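Local structure of phospho-2-dehydro-3-deoxyheptonate aldolase (Francisella tularensis, 3TQK) at residues Gly188-Ala193 with Asp245-Lys250; Phe239-Val244 with Lys288-Ile293; Val260-Asp263 with Gly267-Gln270. The protein probably catalyses the stereospecific condensation of phosphoenolpyruvate with D-erythrose 4-phosphate to DAHP, the first step of chorismate biosynthesis. One frame throughout, in Å; residues are numbered along the deposited sequence.

Contact 1: residues Gly188-Ala193 with Asp245-Lys250; sequences GDVQVA and DDCIAK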
ATOM      1  N   GLY A 188      -0.529  -0.114 -15.648  1.00 34.71           N
ATOM      2  CA  GLY A 188      -0.033  -1.119 -16.583  1.00 34.66           C
ATOM      3  C   GLY A 188       1.413  -1.539 -16.363  1.00 33.92           C
ATOM      4  O   GLY A 188       1.880  -2.455 -17.026  1.00 33.66           O
ATOM      5  N   ASP A 189       2.117  -0.892 -15.427  1.00 33.69           N
ATOM      6  CA  ASP A 189       3.559  -1.124 -15.225  1.00 33.54           C
ATOM      7  C   ASP A 189       3.836  -2.518 -14.656  1.00 30.93           C
ATOM      8  O   ASP A 189       3.403  -2.838 -13.560  1.00 29.72           O
ATOM      9  CB  ASP A 189       4.175  -0.054 -14.301  1.00 33.89           C
ATOM     10  CG  ASP A 189       5.704  -0.021 -14.370  1.00 36.56           C
ATOM     11  OD1 ASP A 189       6.358  -1.006 -13.997  1.00 37.83           O
ATOM     12  OD2 ASP A 189       6.268   1.001 -14.805  1.00 43.48           O
ATOM     13  N   VAL A 190       4.589  -3.318 -15.406  1.00 30.40           N
ATOM     14  CA  VAL A 190       4.949  -4.685 -15.018  1.00 28.30           C
ATOM     15  C   VAL A 190       6.245  -4.713 -14.206  1.00 27.34           C
ATOM     16  O   VAL A 190       6.455  -5.607 -13.382  1.00 26.28           O
ATOM     17  CB  VAL A 190       5.100  -5.573 -16.264  1.00 28.80           C
ATOM     18  CG1 VAL A 190       5.611  -6.978 -15.891  1.00 27.80           C
ATOM     19  CG2 VAL A 190       3.776  -5.642 -17.018  1.00 28.56           C
ATOM     20  N   GLN A 191       7.102  -3.721 -14.411  1.00 28.04           N
ATOM     21  CA  GLN A 191       8.383  -3.681 -13.711  1.00 27.73           C
ATOM     22  C   GLN A 191       8.184  -3.674 -12.200  1.00 26.38           C
ATOM     23  O   GLN A 191       8.875  -4.403 -11.485  1.00 25.35           O
ATOM     24  CB  GLN A 191       9.231  -2.477 -14.145  1.00 29.14           C
ATOM     25  CG  GLN A 191      10.641  -2.455 -13.544  1.00 29.41           C
ATOM     26  CD  GLN A 191      11.475  -3.660 -13.961  1.00 30.03           C
ATOM     27  OE1 GLN A 191      11.751  -3.854 -15.144  1.00 32.16           O
ATOM     28  NE2 GLN A 191      11.873  -4.476 -12.992  1.00 27.68           N
ATOM     29  N   VAL A 192       7.237  -2.864 -11.718  1.00 26.28           N
ATOM     30  CA  VAL A 192       6.966  -2.806 -10.287  1.00 24.97           C
ATOM     31  C   VAL A 192       6.526  -4.148  -9.725  1.00 23.43           C
ATOM     32  O   VAL A 192       6.843  -4.454  -8.583  1.00 22.98           O
ATOM     33  CB  VAL A 192       5.956  -1.695  -9.914  1.00 25.49           C
ATOM     34  CG1 VAL A 192       6.544  -0.341 -10.277  1.00 26.31           C
ATOM     35  CG2 VAL A 192       4.604  -1.902 -10.587  1.00 25.20           C
ATOM     36  N   ALA A 193       5.809  -4.957 -10.501  1.00 23.24           N
ATOM     37  CA  ALA A 193       5.410  -6.292 -10.025  1.00 21.97           C
ATOM     38  C   ALA A 193       6.610  -7.227  -9.972  1.00 21.85           C
ATOM     39  O   ALA A 193       6.717  -8.031  -9.046  1.00 20.91           O
ATOM     40  CB  ALA A 193       4.308  -6.895 -10.898  1.00 21.94           C
ATOM     41  N   ASP A 245       6.499 -12.111 -23.263  1.00 34.94           N
ATOM     42  CA  ASP A 245       7.955 -12.118 -23.510  1.00 35.43           C
ATOM     43  C   ASP A 245       8.659 -11.011 -22.727  1.00 35.28           C
ATOM     44  O   ASP A 245       9.723 -11.242 -22.159  1.00 34.78           O
ATOM     45  CB  ASP A 245       8.297 -11.932 -25.010  1.00 37.75           C
ATOM     46  CG  ASP A 245       7.973 -13.151 -25.868  1.00 38.15           C
ATOM     47  OD1 ASP A 245       7.786 -14.258 -25.335  1.00 37.65           O
ATOM     48  OD2 ASP A 245       7.915 -12.995 -27.104  1.00 41.28           O
ATOM     49  N   ASP A 246       8.071  -9.811 -22.714  1.00 36.03           N
ATOM     50  CA  ASP A 246       8.649  -8.656 -22.017  1.00 36.08           C
ATOM     51  C   ASP A 246       8.724  -8.913 -20.525  1.00 34.31           C
ATOM     52  O   ASP A 246       9.731  -8.599 -19.878  1.00 34.10           O
ATOM     53  CB  ASP A 246       7.815  -7.400 -22.270  1.00 37.27           C
ATOM     54  CG  ASP A 246       8.298  -6.188 -21.466  1.00 38.15           C
ATOM     55  OD1 ASP A 246       9.218  -5.481 -21.921  1.00 41.31           O
ATOM     56  OD2 ASP A 246       7.746  -5.928 -20.382  1.00 38.29           O
ATOM     57  N   CYS A 247       7.645  -9.471 -19.984  1.00 33.10           N
ATOM     58  CA  CYS A 247       7.581  -9.792 -18.564  1.00 31.34           C
ATOM     59  C   CYS A 247       8.660 -10.815 -18.204  1.00 30.91           C
ATOM     60  O   CYS A 247       9.393 -10.633 -17.222  1.00 30.09           O
ATOM     61  CB  CYS A 247       6.189 -10.325 -18.191  1.00 30.55           C
ATOM     62  SG  CYS A 247       5.956 -10.611 -16.431  1.00 26.83           S
ATOM     63  N   ILE A 248       8.745 -11.880 -19.003  1.00 31.28           N
ATOM     64  CA  ILE A 248       9.787 -12.902 -18.840  1.00 31.54           C
ATOM     65  C   ILE A 248      11.190 -12.289 -18.904  1.00 32.98           C
ATOM     66  O   ILE A 248      12.036 -12.610 -18.063  1.00 33.07           O
ATOM     67  CB  ILE A 248       9.654 -14.049 -19.896  1.00 32.12           C
ATOM     68  CG1 ILE A 248       8.415 -14.896 -19.611  1.00 31.38           C
ATOM     69  CG2 ILE A 248      10.873 -14.948 -19.880  1.00 31.68           C
ATOM     70  CD1 ILE A 248       8.455 -15.640 -18.270  1.00 29.62           C
ATOM     71  N   ALA A 249      11.430 -11.390 -19.865  1.00 34.50           N
ATOM     72  CA  ALA A 249      12.721 -10.696 -19.952  1.00 35.94           C
ATOM     73  C   ALA A 249      13.020  -9.903 -18.679  1.00 35.52           C
ATOM     74  O   ALA A 249      14.153  -9.909 -18.190  1.00 36.03           O
ATOM     75  CB  ALA A 249      12.784  -9.778 -21.181  1.00 37.55           C
ATOM     76  N   LYS A 250      12.001  -9.233 -18.139  1.00 34.99           N
ATOM     77  CA  LYS A 250      12.166  -8.422 -16.932  1.00 34.21           C
ATOM     78  C   LYS A 250      12.511  -9.311 -15.738  1.00 33.11           C
ATOM     79  O   LYS A 250      13.425  -8.998 -14.961  1.00 33.01           O
ATOM     80  CB  LYS A 250      10.908  -7.585 -16.656  1.00 33.80           C
ATOM     81  CG  LYS A 250      10.755  -6.341 -17.551  1.00 35.14           C
ATOM     82  CD  LYS A 250       9.387  -5.670 -17.330  1.00 34.74           C
ATOM     83  CE  LYS A 250       9.336  -4.193 -17.774  1.00 36.97           C
ATOM     84  NZ  LYS A 250       9.152  -3.940 -19.239  1.00 37.04           N
TER
HETATM   85  O   HOH W   1      13.901  -6.401 -13.557  1.00 21.62           O

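Contact 2: residues Phe239-Val244 with Lys288-Ile293; sequences FSKEHV and KHSNDI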
ATOM      1  N   PHE A 239      -2.078  -9.181 -22.166  1.00 36.32           N
ATOM      2  CA  PHE A 239      -2.186 -10.639 -22.237  1.00 35.57           C
ATOM      3  C   PHE A 239      -1.455 -11.226 -23.441  1.00 37.11           C
ATOM      4  O   PHE A 239      -1.210 -12.429 -23.468  1.00 36.62           O
ATOM      5  CB  PHE A 239      -3.660 -11.082 -22.254  1.00 35.99           C
ATOM      6  CG  PHE A 239      -4.442 -10.592 -23.447  1.00 37.24           C
ATOM      7  CD1 PHE A 239      -5.279  -9.493 -23.340  1.00 37.65           C
ATOM      8  CD2 PHE A 239      -4.343 -11.234 -24.672  1.00 38.24           C
ATOM      9  CE1 PHE A 239      -6.001  -9.036 -24.433  1.00 39.80           C
ATOM     10  CE2 PHE A 239      -5.053 -10.781 -25.773  1.00 40.31           C
ATOM     11  CZ  PHE A 239      -5.884  -9.677 -25.651  1.00 41.38           C
ATOM     12  N   SER A 240      -1.110 -10.392 -24.426  1.00 39.12           N
ATOM     13  CA  SER A 240      -0.493 -10.867 -25.669  1.00 40.93           C
ATOM     14  C   SER A 240       0.904 -11.444 -25.485  1.00 40.29           C
ATOM     15  O   SER A 240       1.573 -11.187 -24.494  1.00 38.93           O
ATOM     16  CB  SER A 240      -0.412  -9.739 -26.708  1.00 43.32           C
ATOM     17  OG  SER A 240       0.651  -8.844 -26.413  1.00 43.49           O
ATOM     18  N   LYS A 241       1.334 -12.209 -26.483  1.00 41.96           N
ATOM     19  CA  LYS A 241       2.679 -12.792 -26.542  1.00 41.94           C
ATOM     20  C   LYS A 241       3.770 -11.740 -26.328  1.00 42.20           C
ATOM     21  O   LYS A 241       4.680 -11.951 -25.527  1.00 40.96           O
ATOM     22  CB  LYS A 241       2.865 -13.503 -27.893  1.00 43.68           C
ATOM     23  CG  LYS A 241       4.232 -14.151 -28.136  1.00 44.26           C
ATOM     24  CD  LYS A 241       4.493 -15.352 -27.247  1.00 43.39           C
ATOM     25  CE  LYS A 241       5.595 -16.239 -27.841  1.00 45.18           C
ATOM     26  NZ  LYS A 241       5.882 -17.457 -27.021  1.00 43.97           N
ATOM     27  N   GLU A 242       3.666 -10.623 -27.048  1.00 44.14           N
ATOM     28  CA  GLU A 242       4.570  -9.472 -26.906  1.00 45.02           C
ATOM     29  C   GLU A 242       4.786  -9.123 -25.426  1.00 42.43           C
ATOM     30  O   GLU A 242       5.922  -9.009 -24.960  1.00 42.03           O
ATOM     31  CB  GLU A 242       3.979  -8.266 -27.675  1.00 47.79           C
ATOM     32  CG  GLU A 242       4.790  -6.949 -27.635  1.00 51.24           C
ATOM     33  CD  GLU A 242       3.908  -5.663 -27.585  1.00 55.45           C
ATOM     34  OE1 GLU A 242       3.191  -5.373 -28.584  1.00 57.40           O
ATOM     35  OE2 GLU A 242       3.960  -4.938 -26.544  1.00 54.85           O
ATOM     36  N   HIS A 243       3.684  -8.986 -24.692  1.00 40.66           N
ATOM     37  CA  HIS A 243       3.701  -8.584 -23.286  1.00 38.10           C
ATOM     38  C   HIS A 243       4.256  -9.685 -22.369  1.00 36.10           C
ATOM     39  O   HIS A 243       4.925  -9.404 -21.359  1.00 35.09           O
ATOM     40  CB  HIS A 243       2.282  -8.194 -22.838  1.00 37.60           C
ATOM     41  CG  HIS A 243       1.797  -6.902 -23.419  1.00 38.84           C
ATOM     42  ND1 HIS A 243       0.971  -6.841 -24.524  1.00 40.48           N
ATOM     43  CD2 HIS A 243       2.045  -5.619 -23.061  1.00 38.42           C
ATOM     44  CE1 HIS A 243       0.732  -5.575 -24.818  1.00 42.10           C
ATOM     45  NE2 HIS A 243       1.371  -4.813 -23.944  1.00 40.62           N
ATOM     46  N   VAL A 244       3.974 -10.935 -22.710  1.00 35.14           N
ATOM     47  CA  VAL A 244       4.459 -12.052 -21.911  1.00 33.17           C
ATOM     48  C   VAL A 244       5.976 -12.197 -22.038  1.00 33.25           C
ATOM     49  O   VAL A 244       6.654 -12.370 -21.030  1.00 32.23           O
ATOM     50  CB  VAL A 244       3.744 -13.370 -22.280  1.00 33.04           C
ATOM     51  CG1 VAL A 244       4.348 -14.533 -21.513  1.00 30.44           C
ATOM     52  CG2 VAL A 244       2.244 -13.244 -21.996  1.00 31.51           C
ATOM     53  N   LYS A 288       0.018 -23.434 -25.985  1.00 36.51           N
ATOM     54  CA  LYS A 288       0.358 -24.537 -26.874  1.00 38.07           C
ATOM     55  C   LYS A 288       1.819 -24.546 -27.339  1.00 38.32           C
ATOM     56  O   LYS A 288       2.376 -25.614 -27.594  1.00 38.69           O
ATOM     57  CB  LYS A 288      -0.580 -24.526 -28.083  1.00 39.99           C
ATOM     58  CG  LYS A 288      -1.904 -25.195 -27.791  1.00 41.50           C
ATOM     59  CD  LYS A 288      -3.127 -24.435 -28.291  1.00 43.66           C
ATOM     60  CE  LYS A 288      -3.540 -24.783 -29.683  1.00 45.52           C
ATOM     61  NZ  LYS A 288      -5.008 -24.597 -29.810  1.00 47.29           N
ATOM     62  N   HIS A 289       2.443 -23.374 -27.431  1.00 38.34           N
ATOM     63  CA  HIS A 289       3.770 -23.254 -28.052  1.00 39.26           C
ATOM     64  C   HIS A 289       4.889 -22.737 -27.134  1.00 37.60           C
ATOM     65  O   HIS A 289       6.037 -22.593 -27.565  1.00 38.48           O
ATOM     66  CB  HIS A 289       3.656 -22.373 -29.296  1.00 41.22           C
ATOM     67  CG  HIS A 289       2.822 -22.983 -30.382  1.00 44.68           C
ATOM     68  ND1 HIS A 289       1.649 -22.413 -30.832  1.00 47.25           N
ATOM     69  CD2 HIS A 289       2.984 -24.125 -31.095  1.00 46.97           C
ATOM     70  CE1 HIS A 289       1.133 -23.170 -31.785  1.00 49.02           C
ATOM     71  NE2 HIS A 289       1.921 -24.216 -31.962  1.00 49.30           N
ATOM     72  N   SER A 290       4.557 -22.480 -25.872  1.00 35.51           N
ATOM     73  CA  SER A 290       5.504 -21.958 -24.903  1.00 33.71           C
ATOM     74  C   SER A 290       5.041 -22.330 -23.490  1.00 31.92           C
ATOM     75  O   SER A 290       3.846 -22.400 -23.221  1.00 31.23           O
ATOM     76  CB  SER A 290       5.609 -20.442 -25.061  1.00 34.11           C
ATOM     77  OG  SER A 290       6.305 -19.843 -23.988  1.00 32.48           O
ATOM     78  N   ASN A 291       6.000 -22.584 -22.602  1.00 30.66           N
ATOM     79  CA  ASN A 291       5.709 -22.917 -21.220  1.00 29.24           C
ATOM     80  C   ASN A 291       5.827 -21.673 -20.317  1.00 28.08           C
ATOM     81  O   ASN A 291       5.887 -21.808 -19.102  1.00 26.94           O
ATOM     82  CB  ASN A 291       6.637 -24.050 -20.725  1.00 28.88           C
ATOM     83  CG  ASN A 291       6.225 -25.446 -21.253  1.00 29.95           C
ATOM     84  OD1 ASN A 291       5.811 -25.593 -22.394  1.00 32.40           O
ATOM     85  ND2 ASN A 291       6.366 -26.466 -20.417  1.00 29.63           N
ATOM     86  N   ASP A 292       5.849 -20.476 -20.908  1.00 28.20           N
ATOM     87  CA  ASP A 292       5.994 -19.222 -20.140  1.00 27.41           C
ATOM     88  C   ASP A 292       4.779 -18.870 -19.279  1.00 26.48           C
ATOM     89  O   ASP A 292       4.936 -18.320 -18.185  1.00 25.15           O
ATOM     90  CB  ASP A 292       6.261 -18.028 -21.066  1.00 28.31           C
ATOM     91  CG  ASP A 292       7.652 -18.055 -21.696  1.00 28.69           C
ATOM     92  OD1 ASP A 292       8.581 -18.672 -21.137  1.00 27.55           O
ATOM     93  OD2 ASP A 292       7.815 -17.411 -22.747  1.00 27.73           O
ATOM     94  N   ILE A 293       3.583 -19.128 -19.806  1.00 26.92           N
ATOM     95  CA  ILE A 293       2.345 -18.907 -19.070  1.00 26.19           C
ATOM     96  C   ILE A 293       2.058 -20.183 -18.301  1.00 25.59           C
ATOM     97  O   ILE A 293       1.990 -21.260 -18.896  1.00 26.14           O
ATOM     98  CB  ILE A 293       1.158 -18.586 -20.009  1.00 27.24           C
ATOM     99  CG1 ILE A 293       1.438 -17.323 -20.840  1.00 28.10           C
ATOM    100  CG2 ILE A 293      -0.123 -18.406 -19.205  1.00 26.10           C
ATOM    101  CD1 ILE A 293       0.478 -17.100 -22.042  1.00 26.51           C
TER
HETATM  102  O   HOH W   2       6.194 -16.160 -24.312  1.00 11.40           O

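Contact 3: residues Val260-Asp263 with Gly267-Gln270; sequences VMID and GNSQ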
ATOM      1  N   VAL A 260       4.589 -16.871 -15.599  1.00 24.84           N
ATOM      2  CA  VAL A 260       3.606 -15.790 -15.667  1.00 25.00           C
ATOM      3  C   VAL A 260       2.183 -16.320 -15.557  1.00 24.47           C
ATOM      4  O   VAL A 260       1.839 -17.323 -16.182  1.00 24.91           O
ATOM      5  CB  VAL A 260       3.735 -15.041 -17.019  1.00 26.44           C
ATOM      6  CG1 VAL A 260       2.616 -14.043 -17.203  1.00 26.85           C
ATOM      7  CG2 VAL A 260       5.096 -14.350 -17.122  1.00 27.64           C
HETATM    8  N   MSE A 261       1.371 -15.640 -14.758  1.00 23.50           N
HETATM    9  CA  MSE A 261      -0.069 -15.851 -14.715  1.00 23.39           C
HETATM   10  C   MSE A 261      -0.773 -14.677 -15.408  1.00 24.26           C
HETATM   11  O   MSE A 261      -0.341 -13.526 -15.271  1.00 23.92           O
HETATM   12  CB  MSE A 261      -0.551 -15.956 -13.264  1.00 22.45           C
HETATM   13  CG  MSE A 261      -2.081 -15.936 -13.104  1.00 23.91           C
HETATM   14 SE   MSE A 261      -2.652 -16.173 -11.260  1.00 24.74          SE
HETATM   15  CE  MSE A 261      -2.060 -18.026 -10.947  1.00 22.49           C
ATOM     16  N   ILE A 262      -1.866 -14.958 -16.122  1.00 24.85           N
ATOM     17  CA  ILE A 262      -2.633 -13.905 -16.786  1.00 26.39           C
ATOM     18  C   ILE A 262      -4.090 -13.851 -16.303  1.00 27.00           C
ATOM     19  O   ILE A 262      -4.810 -14.837 -16.340  1.00 27.06           O
ATOM     20  CB  ILE A 262      -2.587 -14.052 -18.323  1.00 27.70           C
ATOM     21  CG1 ILE A 262      -1.138 -14.220 -18.795  1.00 27.12           C
ATOM     22  CG2 ILE A 262      -3.229 -12.832 -18.996  1.00 29.01           C
ATOM     23  CD1 ILE A 262      -0.967 -14.345 -20.281  1.00 28.13           C
ATOM     24  N   ASP A 263      -4.515 -12.681 -15.855  1.00 27.97           N
ATOM     25  CA  ASP A 263      -5.907 -12.446 -15.476  1.00 29.15           C
ATOM     26  C   ASP A 263      -6.701 -12.253 -16.754  1.00 31.59           C
ATOM     27  O   ASP A 263      -6.392 -11.353 -17.520  1.00 33.09           O
ATOM     28  CB  ASP A 263      -5.996 -11.191 -14.603  1.00 28.64           C
ATOM     29  CG  ASP A 263      -7.353 -11.038 -13.900  1.00 30.03           C
ATOM     30  OD1 ASP A 263      -8.344 -11.665 -14.335  1.00 30.74           O
ATOM     31  OD2 ASP A 263      -7.421 -10.271 -12.906  1.00 30.11           O
ATOM     32  N   GLY A 267      -8.641  -5.488 -16.079  1.00 39.63           N
ATOM     33  CA  GLY A 267      -8.082  -4.665 -17.151  1.00 41.32           C
ATOM     34  C   GLY A 267      -7.922  -5.356 -18.496  1.00 42.43           C
ATOM     35  O   GLY A 267      -7.932  -4.693 -19.540  1.00 44.40           O
ATOM     36  N   ASN A 268      -7.766  -6.677 -18.498  1.00 41.39           N
ATOM     37  CA  ASN A 268      -7.554  -7.397 -19.764  1.00 42.39           C
ATOM     38  C   ASN A 268      -8.848  -7.628 -20.554  1.00 44.66           C
ATOM     39  O   ASN A 268      -8.850  -7.558 -21.784  1.00 46.07           O
ATOM     40  CB  ASN A 268      -6.803  -8.719 -19.531  1.00 40.38           C
ATOM     41  CG  ASN A 268      -5.299  -8.533 -19.450  1.00 38.06           C
ATOM     42  OD1 ASN A 268      -4.598  -9.271 -18.754  1.00 36.55           O
ATOM     43  ND2 ASN A 268      -4.798  -7.551 -20.165  1.00 34.90           N
ATOM     44  N   SER A 269      -9.941  -7.901 -19.846  1.00 45.16           N
ATOM     45  CA  SER A 269     -11.259  -7.979 -20.479  1.00 47.75           C
ATOM     46  C   SER A 269     -11.886  -6.588 -20.578  1.00 50.00           C
ATOM     47  O   SER A 269     -12.945  -6.417 -21.194  1.00 52.21           O
ATOM     48  CB  SER A 269     -12.187  -8.924 -19.704  1.00 46.98           C
ATOM     49  OG  SER A 269     -12.647  -8.349 -18.492  1.00 45.48           O
ATOM     50  N   GLN A 270     -11.215  -5.604 -19.978  1.00 50.13           N
ATOM     51  CA  GLN A 270     -11.715  -4.230 -19.842  1.00 52.14           C
ATOM     52  C   GLN A 270     -13.069  -4.212 -19.123  1.00 52.88           C
ATOM     53  O   GLN A 270     -13.970  -3.461 -19.479  1.00 55.11           O
ATOM     54  CB  GLN A 270     -11.759  -3.528 -21.212  1.00 54.87           C
ATOM     55  CG  GLN A 270     -10.363  -3.304 -21.807  1.00 55.33           C
ATOM     56  CD  GLN A 270     -10.381  -2.930 -23.281  1.00 59.04           C
ATOM     57  OE1 GLN A 270     -10.928  -3.656 -24.121  1.00 60.92           O
ATOM     58  NE2 GLN A 270      -9.756  -1.804 -23.606  1.00 60.24           N
TER

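Contact 1: residues Gly188-Ala193 with Asp245-Lys250
Val-190 and Gln-191 meet Cys-247 and Lys-250 where two neighbouring outer helices of the (beta/alpha)8 barrel, 191-200 and 241-253, come together. The apolar part is small. CG1 of Val-190 sits 3.7 Å from SG of Cys-247. The valine puts this methyl anti to its own nitrogen (chi1 174°), which turns it to the sulfur. Cys-247 is buried, and beneath the pair strand 226-230 supplies Leu-230 and Val-228 as further packing partners.

Toward the surface the contact is made by long side chains. Gln-191 and Lys-250 run across each other at a slant. The oxygen OE1 of Gln-191 rests against the aliphatic part of the lysine, 3.6 Å from both CG and CE. The amide thus meets lysine carbons and not the ammonium. Its other end is polar: NE2 bonds to Asp-195 one turn along the helix. NE2 also donates to water 1, which hands a hydrogen to the carbonyl O of Lys-250, so water 1 bridges the two helices.

Asp-246 holds the end of Lys-250, and Asp-189 caps the turn that carries Val-190 and Gln-191. The lysine bends at its last torsion (chi4 80°) and folds back along its own helix. NZ there forms a salt bridge to Asp-246, whose OD2 offers its syn lone pair; the bond to OD1 is weak. At the start of helix 191-200, Asp-189 OD1 accepts from Val-192 N at 3.1 Å, met on the anti side and 28° out of the carboxylate plane.

Contact 2: residues Phe239-Val244 with Lys288-Ile293
The CA atoms of Val-244 and Asp-292 lie 7.5 Å apart, where the first turn of helix 241-253 faces the turn that leads from helix 276-289 into strand 293-299. The buried side of the contact is apolar. Val-244 points its CB to the turn and touches two residues with one methyl. CG1 lies 4.0 Å from CB of Asp-292 and 4.1 Å from CG1 of Ile-293. The valine and isoleucine side chains cross nearly at a right angle. Ile-262 and Gln-286 also touch both of them.

The solvent side is polar. Lys-241 reaches over the turn, bent at chi2 (68°) and otherwise extended. Its NZ stops 3.6 Å from CB of Ser-290. Water 2 bridges the lysine to Asp-292: it accepts from Lys-241 NZ at 3.0 Å and donates to Asp-292 OD2 at 2.6 Å. NZ and OD2 are 4.7 Å apart, too far for a direct salt bridge. The nearby lysine probably still eases the negative charge of Asp-292.

Each segment also has its own brace. Ser-290 OG accepts from Asp-292 N, 3.2 Å away at an angle of 157°, which makes an ST turn around Asn-291. In the other segment Ser-240 occupies the N-cap, and its OG shares a hydrogen bond with ND1 of His-243. Arg-344 of helix 327-344 bonds to the carbonyl of Ile-293 and weakly to that of Ser-290. The contact belongs to the outer layer of the (beta/alpha)8 barrel, where helix 241-253 packs beside the turn from helix 276-289 into strand 293-299.

Contact 3: residues Val260-Asp263 with Gly267-Gln270
The flat carboxamide of Asn-268 meets the last two residues of strand 260-263. One edge of the amide, modelled as OD1, faces the carbonyl O of Asp-263, though the group is probably turned over. CG2 of Ile-262 stands clear of the amide plane on one side, 3.8 Å from the atom modelled as OD1. Pro-237 and Phe-239 also touch this side chain. The isoleucine sets CG1 anti to its carbonyl carbon (chi1 -50°), and this leaves CG2 as the branch that meets the amide.

As modelled, OD1 of Asn-268 lies 3.0 Å from O of Asp-263, a doubtful pairing of two oxygens. Turned back, the side chain might donate to the carbonyl. The approach of Asn-268 CB to the same oxygen, 3.3 Å, does not depend on that choice.

The other flat group is the buried carboxylate of Asp-263, held by three donors: OD2 takes a salt bridge from Lys-183 and a hydrogen bond from ND1 of His-266, and OD1 accepts from Ser-265 N. His-266 binds manganese together with Cys-58, Glu-299 and Asp-322, and the side chain of Asp-263 is about 7 Å from the metal. Its chemistry is thus that of a second-shell residue: the bond to ND1 probably fixes the rotation of the His-266 ring and helps to orient it for the metal.

From the N terminus, contact 1 opens at residues 188-193, just after barrel strand 179-183. Contact 2 opens at 239-244, before contact 1 closes at 245-250, so the two cross and share helix 241-253. Contact 3 follows contact 1 in series. It opens on strand 260-263 and closes a very short loop at 267-270, all within the span of contact 2, which ends at 288-293. Strand 260-263 joins the three. Val-260 CG2 packs 3.9 Å from Cys-247 SG, and Ile-262 CD1 lies 3.6 Å from Ile-293 CD1. Contacts 1 and 2 join outer elements of the barrel; contact 3 joins its wall to the short helix that follows, and it alone of the three lies near the manganese.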